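Long-range contact in Phospholipase/Carboxylesterase (Dyadobacter fermentans, PDB 4H0C), which probably hydrolyses carboxylic esters, perhaps including palmitoyl groups on proteins, as a member of the alpha/beta-hydrolase superfamily: residues A111-E116 and A130-I136. Sequence-based numbering, arbitrary orientation.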
loop_
_atom_site.group_PDB
_atom_site.type_symbol
_atom_site.label_atom_id
_atom_site.label_comp_id
_atom_site.label_asym_id
_atom_site.label_seq_id
_atom_site.Cartn_x
_atom_site.Cartn_y
_atom_site.Cartn_z
ATOM N N ALA A 111 2.218 -1.984 3.292
ATOM C CA ALA A 111 2.387 -0.519 3.085
ATOM C C ALA A 111 3.558 -0.267 2.127
ATOM O O ALA A 111 3.471 0.581 1.256
ATOM C CB ALA A 111 2.619 0.187 4.411
ATOM N N CYS A 112 4.649 -1.020 2.291
ATOM C CA CYS A 112 5.784 -0.901 1.382
ATOM C C CYS A 112 5.366 -1.249 -0.045
ATOM O O CYS A 112 5.714 -0.541 -0.987
ATOM C CB CYS A 112 6.916 -1.829 1.822
ATOM S SG CYS A 112 7.537 -1.403 3.451
ATOM N N LEU A 113 4.640 -2.352 -0.197
ATOM C CA LEU A 113 4.140 -2.757 -1.505
ATOM C C LEU A 113 3.182 -1.702 -2.087
ATOM O O LEU A 113 3.224 -1.407 -3.300
ATOM C CB LEU A 113 3.461 -4.115 -1.422
ATOM C CG LEU A 113 2.958 -4.665 -2.766
ATOM C CD1 LEU A 113 4.058 -4.801 -3.826
ATOM C CD2 LEU A 113 2.262 -6.008 -2.529
ATOM N N THR A 114 2.336 -1.132 -1.224
ATOM C CA THR A 114 1.413 -0.080 -1.626
ATOM C C THR A 114 2.191 1.101 -2.217
ATOM O O THR A 114 1.844 1.597 -3.291
ATOM C CB THR A 114 0.558 0.423 -0.440
ATOM O OG1 THR A 114 -0.369 -0.590 -0.041
ATOM C CG2 THR A 114 -0.188 1.718 -0.814
ATOM N N LEU A 115 3.209 1.569 -1.489
ATOM C CA LEU A 115 3.992 2.737 -1.920
ATOM C C LEU A 115 4.762 2.409 -3.196
ATOM O O LEU A 115 4.806 3.216 -4.118
ATOM C CB LEU A 115 4.960 3.169 -0.832
ATOM C CG LEU A 115 4.257 3.825 0.364
ATOM C CD1 LEU A 115 5.297 4.029 1.446
ATOM C CD2 LEU A 115 3.599 5.168 -0.011
ATOM N N GLU A 116 5.344 1.210 -3.259
ATOM C CA GLU A 116 6.162 0.831 -4.407
ATOM C C GLU A 116 5.296 0.724 -5.653
ATOM O O GLU A 116 5.662 1.229 -6.719
ATOM C CB GLU A 116 6.913 -0.481 -4.140
ATOM C CG GLU A 116 7.978 -0.848 -5.181
ATOM C CD GLU A 116 9.126 0.155 -5.306
ATOM O OE1 GLU A 116 9.418 0.900 -4.325
ATOM O OE2 GLU A 116 9.761 0.167 -6.396
ATOM N N ALA A 130 -0.464 4.382 3.773
ATOM C CA ALA A 130 0.679 3.512 4.026
ATOM C C ALA A 130 1.019 3.510 5.505
ATOM O O ALA A 130 1.813 4.344 5.992
ATOM C CB ALA A 130 1.875 3.943 3.187
ATOM N N PHE A 131 0.381 2.598 6.245
ATOM C CA PHE A 131 0.646 2.459 7.685
ATOM C C PHE A 131 1.973 1.740 7.878
ATOM O O PHE A 131 2.069 0.532 7.650
ATOM C CB PHE A 131 -0.445 1.640 8.400
ATOM C CG PHE A 131 -1.817 2.272 8.404
ATOM C CD1 PHE A 131 -2.048 3.507 9.012
ATOM C CD2 PHE A 131 -2.909 1.584 7.845
ATOM C CE1 PHE A 131 -3.330 4.053 9.041
ATOM C CE2 PHE A 131 -4.185 2.118 7.882
ATOM C CZ PHE A 131 -4.403 3.366 8.475
ATOM N N THR A 132 2.979 2.484 8.335
ATOM C CA THR A 132 4.324 1.947 8.637
ATOM C C THR A 132 4.982 1.256 7.444
ATOM O O THR A 132 5.189 0.024 7.424
ATOM C CB THR A 132 4.317 1.051 9.877
ATOM O OG1 THR A 132 3.590 1.725 10.918
ATOM C CG2 THR A 132 5.783 0.766 10.382
ATOM N N GLY A 133 5.308 2.051 6.439
ATOM C CA GLY A 133 5.984 1.526 5.271
ATOM C C GLY A 133 6.812 2.583 4.566
ATOM O O GLY A 133 6.708 3.783 4.853
ATOM N N GLY A 134 7.631 2.119 3.634
ATOM C CA GLY A 134 8.458 2.979 2.798
ATOM C C GLY A 134 8.679 2.356 1.428
ATOM O O GLY A 134 8.361 1.180 1.191
ATOM N N LEU A 135 9.258 3.139 0.525
ATOM C CA LEU A 135 9.620 2.628 -0.794
ATOM C C LEU A 135 10.712 1.540 -0.657
ATOM O O LEU A 135 11.465 1.528 0.312
ATOM C CB LEU A 135 10.078 3.775 -1.680
ATOM C CG LEU A 135 9.002 4.802 -2.113
ATOM C CD1 LEU A 135 9.705 5.987 -2.759
ATOM C CD2 LEU A 135 7.939 4.209 -3.037
ATOM N N ILE A 136 10.789 0.652 -1.637
ATOM C CA ILE A 136 11.476 -0.632 -1.478
ATOM C C ILE A 136 12.878 -0.620 -2.087
ATOM O O ILE A 136 13.064 -0.106 -3.181
ATOM C CB ILE A 136 10.606 -1.785 -2.084
ATOM C CG1 ILE A 136 9.307 -1.989 -1.264
ATOM C CG2 ILE A 136 11.382 -3.096 -2.192
ATOM C CD1 ILE A 136 8.328 -2.981 -1.863
#
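Glu116 and Cys112, one turn apart on helix 109-120, each take a backbone N-H from the 130-136 segment. Ile136 N bonds to Glu116 OE1 at 3.0 Å, nearly straight, yet it meets the oxygen from above, 40° out of the carboxylate plane. With CG anti to the backbone N (chi1 -170°), a bend at chi2 (62°) brings OE1 to that N-H and lays the acid obliquely across the Ile136 side chain. Tyr145 OH also bonds to OE1, while OE2 forms a salt bridge with Arg120; a glutamine here would probably leave the Arg120 charge without its countercharge. The second bond, Gly134 N to Cys112 SG, is long at 3.5 Å but almost linear. Cys112 CA makes a bent CA-H...O contact with Gly134 O, 3.3 Å away, and this buried oxygen has no conventional hydrogen-bond partner.

Strand 102-107, helix 109-120 and strand 127-131 form a beta-alpha-beta unit of the alpha/beta-hydrolase fold, with what looks like the nucleophile elbow at the turn into the helix; the chain leaving strand 127-131 runs alongside the helix in the same direction.

Most of the remaining contact is van der Waals packing. Ala111 CB sits 3.3 Å from Phe131 O, and Gly133, without a side chain, lets the backbone come close to Ala111 and Cys112. Leu115 sets CG 3.7 Å from Ala130 CB and swings CD1 over Gly134 CA, while Leu135 CD2 approaches Leu115 CB at 3.8 Å. Ile136 lays CD1 against Glu116 CB, 3.7 Å away, and CG1 against Cys112 CB.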